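PDB 3CDD: prophage MuSo2, 43 kDa tail protein from Shewanella oneidensis, which probably forms part of the baseplate of a Mu-like phage tail, as a structural protein that assembles from three copies. Local coordinates for residues 5-10 and 65-70; 33-38 and 91-96. All coordinates share one frame; numbering follows the deposited sequence.

Contact 1: 5-10 and 65-70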
loop_
_atom_site.group_PDB
_atom_site.type_symbol
_atom_site.label_atom_id
_atom_site.label_comp_id
_atom_site.label_asym_id
_atom_site.label_seq_id
_atom_site.Cartn_x
_atom_site.Cartn_y
_atom_site.Cartn_z
ATOM N N GLU A 5 3.273 16.936 36.217
ATOM C CA GLU A 5 4.546 16.943 35.492
ATOM C C GLU A 5 4.291 17.409 34.076
ATOM O O GLU A 5 3.346 16.965 33.442
ATOM C CB GLU A 5 5.121 15.527 35.406
ATOM C CG GLU A 5 5.759 14.999 36.668
ATOM C CD GLU A 5 6.505 13.683 36.438
ATOM O OE1 GLU A 5 6.151 12.916 35.509
ATOM O OE2 GLU A 5 7.449 13.406 37.204
ATOM N N GLU A 6 5.126 18.306 33.576
ATOM C CA GLU A 6 4.943 18.787 32.213
ATOM C C GLU A 6 5.855 18.047 31.246
ATOM O O GLU A 6 6.907 17.514 31.639
ATOM C CB GLU A 6 5.123 20.316 32.131
ATOM C CG GLU A 6 6.533 20.805 31.887
ATOM C CD GLU A 6 6.767 22.218 32.437
ATOM O OE1 GLU A 6 5.777 22.994 32.541
ATOM O OE2 GLU A 6 7.944 22.539 32.768
ATOM N N ILE A 7 5.425 18.013 29.983
ATOM C CA ILE A 7 6.192 17.389 28.918
ATOM C C ILE A 7 6.882 18.443 28.029
ATOM O O ILE A 7 6.215 19.296 27.429
ATOM C CB ILE A 7 5.316 16.416 28.092
ATOM C CG1 ILE A 7 4.855 15.251 28.983
ATOM C CG2 ILE A 7 6.105 15.893 26.889
ATOM C CD1 ILE A 7 3.485 14.680 28.656
ATOM N N VAL A 8 8.212 18.364 27.944
ATOM C CA VAL A 8 9.003 19.412 27.292
ATOM C C VAL A 8 9.896 18.864 26.169
ATOM O O VAL A 8 10.633 17.885 26.343
ATOM C CB VAL A 8 9.850 20.290 28.323
ATOM C CG1 VAL A 8 8.996 20.789 29.512
ATOM C CG2 VAL A 8 11.064 19.538 28.850
ATOM N N LEU A 9 9.792 19.483 25.005
ATOM C CA LEU A 9 10.741 19.258 23.940
ATOM C C LEU A 9 11.780 20.369 23.987
ATOM O O LEU A 9 11.434 21.570 23.989
ATOM C CB LEU A 9 10.049 19.253 22.579
ATOM C CG LEU A 9 10.981 19.036 21.382
ATOM C CD1 LEU A 9 10.426 17.963 20.444
ATOM C CD2 LEU A 9 11.258 20.330 20.640
ATOM N N LYS A 10 13.046 19.959 24.011
ATOM C CA LYS A 10 14.175 20.879 23.915
ATOM C C LYS A 10 14.872 20.649 22.566
ATOM O O LYS A 10 15.199 19.522 22.216
ATOM C CB LYS A 10 15.155 20.655 25.070
ATOM C CG LYS A 10 14.587 20.960 26.474
ATOM C CD LYS A 10 15.700 20.931 27.537
ATOM C CE LYS A 10 15.136 20.972 28.950
ATOM N NZ LYS A 10 16.201 20.867 30.007
ATOM N N VAL A 65 12.888 14.846 24.481
ATOM C CA VAL A 65 11.599 15.004 25.128
ATOM C C VAL A 65 11.706 14.473 26.544
ATOM O O VAL A 65 12.161 13.342 26.751
ATOM C CB VAL A 65 10.441 14.340 24.376
ATOM C CG1 VAL A 65 9.131 14.555 25.152
ATOM C CG2 VAL A 65 10.339 14.901 22.899
ATOM N N ASP A 66 11.302 15.325 27.495
ATOM C CA ASP A 66 11.291 15.023 28.934
ATOM C C ASP A 66 9.879 15.157 29.548
ATOM O O ASP A 66 9.069 16.003 29.128
ATOM C CB ASP A 66 12.241 15.971 29.677
ATOM C CG ASP A 66 13.698 15.833 29.233
ATOM O OD1 ASP A 66 14.143 14.730 28.875
ATOM O OD2 ASP A 66 14.411 16.852 29.252
ATOM N N ILE A 67 9.596 14.307 30.528
ATOM C CA ILE A 67 8.400 14.425 31.355
ATOM C C ILE A 67 8.874 14.620 32.793
ATOM O O ILE A 67 9.548 13.753 33.345
ATOM C CB ILE A 67 7.452 13.184 31.267
ATOM C CG1 ILE A 67 6.258 13.364 32.230
ATOM C CG2 ILE A 67 8.214 11.872 31.558
ATOM C CD1 ILE A 67 5.094 12.390 32.013
ATOM N N GLY A 68 8.550 15.767 33.382
ATOM C CA GLY A 68 8.988 16.084 34.750
ATOM C C GLY A 68 10.500 16.114 34.904
ATOM O O GLY A 68 11.034 15.808 35.970
ATOM N N GLY A 69 11.194 16.494 33.839
ATOM C CA GLY A 69 12.648 16.494 33.834
ATOM C C GLY A 69 13.276 15.136 33.537
ATOM O O GLY A 69 14.498 15.031 33.435
ATOM N N GLU A 70 12.455 14.093 33.409
ATOM C CA GLU A 70 12.963 12.746 33.107
ATOM C C GLU A 70 12.928 12.486 31.610
ATOM O O GLU A 70 11.924 12.747 30.955
ATOM C CB GLU A 70 12.160 11.667 33.835
ATOM C CG GLU A 70 12.702 10.258 33.641
ATOM C CD GLU A 70 11.926 9.204 34.420
ATOM O OE1 GLU A 70 10.982 9.559 35.161
ATOM O OE2 GLU A 70 12.267 8.006 34.289
HETATM O O HOH W 1 10.123 17.895 31.621
HETATM O O HOH W 2 13.668 17.934 26.999
#

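Contact 2: 33-38 and 91-96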
loop_
_atom_site.group_PDB
_atom_site.type_symbol
_atom_site.label_atom_id
_atom_site.label_comp_id
_atom_site.label_asym_id
_atom_site.label_seq_id
_atom_site.Cartn_x
_atom_site.Cartn_y
_atom_site.Cartn_z
ATOM N N GLY A 33 12.388 3.897 17.436
ATOM C CA GLY A 33 11.039 4.326 17.801
ATOM C C GLY A 33 10.628 5.593 17.078
ATOM O O GLY A 33 10.906 5.747 15.894
ATOM N N ALA A 34 9.980 6.518 17.778
ATOM C CA ALA A 34 9.407 7.669 17.075
ATOM C C ALA A 34 8.905 8.696 18.036
ATOM O O ALA A 34 8.452 8.359 19.116
ATOM C CB ALA A 34 8.234 7.198 16.143
ATOM N N PHE A 35 8.973 9.962 17.638
ATOM C CA PHE A 35 8.199 10.998 18.302
ATOM C C PHE A 35 7.462 11.866 17.280
ATOM O O PHE A 35 7.926 12.043 16.164
ATOM C CB PHE A 35 9.054 11.847 19.277
ATOM C CG PHE A 35 10.126 12.683 18.618
ATOM C CD1 PHE A 35 9.851 13.994 18.201
ATOM C CD2 PHE A 35 11.415 12.190 18.461
ATOM C CE1 PHE A 35 10.815 14.784 17.615
ATOM C CE2 PHE A 35 12.414 12.992 17.863
ATOM C CZ PHE A 35 12.107 14.275 17.432
ATOM N N ASP A 36 6.303 12.391 17.676
ATOM C CA ASP A 36 5.535 13.337 16.864
ATOM C C ASP A 36 4.879 14.322 17.830
ATOM O O ASP A 36 4.142 13.916 18.740
ATOM C CB ASP A 36 4.459 12.609 16.051
ATOM C CG ASP A 36 4.279 13.169 14.622
ATOM O OD1 ASP A 36 4.326 14.405 14.389
ATOM O OD2 ASP A 36 4.076 12.334 13.713
ATOM N N LEU A 37 5.160 15.610 17.636
ATOM C CA LEU A 37 4.606 16.656 18.473
ATOM C C LEU A 37 3.950 17.693 17.609
ATOM O O LEU A 37 4.518 18.106 16.582
ATOM C CB LEU A 37 5.665 17.284 19.371
ATOM C CG LEU A 37 6.104 16.335 20.480
ATOM C CD1 LEU A 37 7.360 15.593 20.039
ATOM C CD2 LEU A 37 6.359 17.062 21.781
ATOM N N GLU A 38 2.740 18.075 17.999
ATOM C CA GLU A 38 1.967 19.039 17.258
ATOM C C GLU A 38 1.368 20.099 18.190
ATOM O O GLU A 38 0.934 19.793 19.307
ATOM C CB GLU A 38 0.876 18.320 16.482
ATOM C CG GLU A 38 0.006 19.220 15.650
ATOM C CD GLU A 38 -1.083 18.433 14.955
ATOM O OE1 GLU A 38 -2.058 18.021 15.631
ATOM O OE2 GLU A 38 -0.942 18.201 13.740
ATOM N N ILE A 91 1.897 23.782 13.872
ATOM C CA ILE A 91 3.294 23.376 13.703
ATOM C C ILE A 91 3.467 21.987 14.302
ATOM O O ILE A 91 2.886 21.669 15.320
ATOM C CB ILE A 91 4.287 24.346 14.370
ATOM C CG1 ILE A 91 4.033 24.433 15.883
ATOM C CG2 ILE A 91 4.207 25.746 13.741
ATOM C CD1 ILE A 91 5.303 24.370 16.700
ATOM N N SER A 92 4.198 21.125 13.622
ATOM C CA SER A 92 4.535 19.841 14.204
ATOM C C SER A 92 5.907 19.434 13.735
ATOM O O SER A 92 6.367 19.857 12.654
ATOM C CB SER A 92 3.461 18.753 13.949
ATOM O OG SER A 92 3.430 18.222 12.644
ATOM N N VAL A 93 6.589 18.686 14.600
ATOM C CA VAL A 93 7.830 18.013 14.250
ATOM C C VAL A 93 7.633 16.507 14.439
ATOM O O VAL A 93 6.781 16.050 15.237
ATOM C CB VAL A 93 9.018 18.491 15.123
ATOM C CG1 VAL A 93 9.435 19.914 14.740
ATOM C CG2 VAL A 93 8.672 18.405 16.618
ATOM N N SER A 94 8.405 15.749 13.678
ATOM C CA SER A 94 8.481 14.298 13.795
ATOM C C SER A 94 9.955 13.918 13.793
ATOM O O SER A 94 10.786 14.692 13.316
ATOM C CB SER A 94 7.788 13.651 12.601
ATOM O OG SER A 94 7.504 12.290 12.842
ATOM N N GLY A 95 10.267 12.734 14.298
ATOM C CA GLY A 95 11.634 12.227 14.288
ATOM C C GLY A 95 11.739 10.881 14.974
ATOM O O GLY A 95 10.745 10.204 15.249
ATOM N N ARG A 96 12.966 10.529 15.293
ATOM C CA ARG A 96 13.312 9.208 15.812
ATOM C C ARG A 96 14.448 9.452 16.815
ATOM O O ARG A 96 15.033 10.542 16.841
ATOM C CB ARG A 96 13.793 8.336 14.652
ATOM C CG ARG A 96 12.681 7.868 13.701
ATOM C CD ARG A 96 13.200 7.255 12.400
ATOM N NE ARG A 96 13.919 8.237 11.578
ATOM C CZ ARG A 96 14.750 7.907 10.595
ATOM N NH1 ARG A 96 14.944 6.622 10.294
ATOM N NH2 ARG A 96 15.395 8.852 9.922
HETATM O O HOH W 3 4.291 15.781 11.975
HETATM O O HOH W 4 1.009 18.589 11.673
#

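Contact 1: 5-10 and 65-70
Glu6 O is gripped from several directions where 5-10 runs antiparallel to 65-70, at the end of the beta hairpin of strands 62-67 and 70-84, whose type I' turn spans Ile67 to Glu70. Gly68 N donates to it at 3.0 Å along a nearly straight path (170° at the hydrogen), the Ile67 CA-H adds a weaker contact, and water 1 donates a further bond. That water also accepts from Gly69 N, 2.8 Å away, so Gly68 is held to Glu6 O directly and Gly69 through the water, just ahead of strand 7-11. Further along the strands, the hydrogen-bonded pair Val8 and Asp66 is closed by two reciprocal bonds, Val8 N to Asp66 O at 2.8 Å and Asp66 N to Val8 O at 2.9 Å.

The two faces of this pairing illustrate how alternation sorts chemistry. On the buried one, Val65 reaches two neighbours with separate branches: CG1 meets Ile7 CG2 at 3.7 Å, while CG2 abuts Leu9 CD1 at 3.9 Å. Ile7 and Ile67 lie against each other by their CG1 atoms, and Trp290 packs on both. The other face is more polar. Val8 CG2 rests on Asp66 CB; the Asp66 carboxylate is paired through OD1 with Arg71. Lys10 NZ stays 4.5 Å from Asp66 OD2, too far for a salt bridge.

At the outer end, Glu5 turns CG beside its backbone N (chi1 -76°), and the extended chain then passes alongside Gly68 CA. Its carboxylate and that of Glu70 both pair with Arg291, which probably offsets the repulsion between them. Glu5 OE1, the oxygen bound by Arg291 NE, also sits against the Ile67 side chain, 3.3 Å from Ile67 CG1.

Contact 2: 33-38 and 91-96
With chi1 at 66°, Phe35 holds CG between its own backbone N and carbonyl carbon, and chi2 of 90° lays the ring flat across the strand opposite, over Gly95. This is the aromatic-glycine pairing known from antiparallel beta sheets: Gly95 CA lies 4.0 Å from the centroid of the Phe35 ring in a CH-pi contact, and Gly95 N sits above the centre of the same face. Val93 CG2 comes instead to the ring edge, at 4.3 Å from Phe35 CE1.

The strands join through hydrogen-bonded pairs. Phe35 N gives a 3.0 Å bond to Gly95 O, although it approaches from 45° out of the carbonyl plane, and Gly95 N returns a bond to Phe35 O. Two residues on, Leu37 N to Val93 O and Val93 N to Leu37 O both measure 2.9 Å and run nearly along the C=O axis.

The reverse face carries Glu38 and Ser92, a non-hydrogen-bonded pair whose CB atoms touch at 3.6 Å. Water 4 spans their polar ends, donating to Glu38 OE2 and lying 2.6 Å from Ser92 OG; water 3 links the same Ser92 OG to Asp36 OD1, so two waters grip the hydroxyl. Further along, Arg96 packs CG on Gly33 O, then carries its guanidinium group away to salt bridges with Asp78 and Asp104.

Strand 34-42 is flanked by strand 21-27, and strand 88-97 by strand 70-84. Ile24 and Ile73 from those neighbouring strands touch Phe35, Ile22 packs on Leu37, and Trp80 touches Val93, while Arg208 of a second subunit packs on Ser94.

How the contacts relate
Both contacts are antiparallel strand pairings within the N-terminal GpP-like region, and their apolar faces share one interior: Leu9 CD1 of contact 1 packs on Leu37, Val93 and Phe35 of contact 2. Contact 1 is more peripheral, joining the N-terminal strand to a hairpin whose glycine turn is exposed, and its end is tied down by water and by Arg291. Contact 2 joins longer strands nearer the centre of the chain, and its signature is a ring over a glycine. Aliphatic branches do the packing in the first; the second adds an aromatic face and, on its other side, water-bridged polar groups. Contact 2 alone is reached by another subunit.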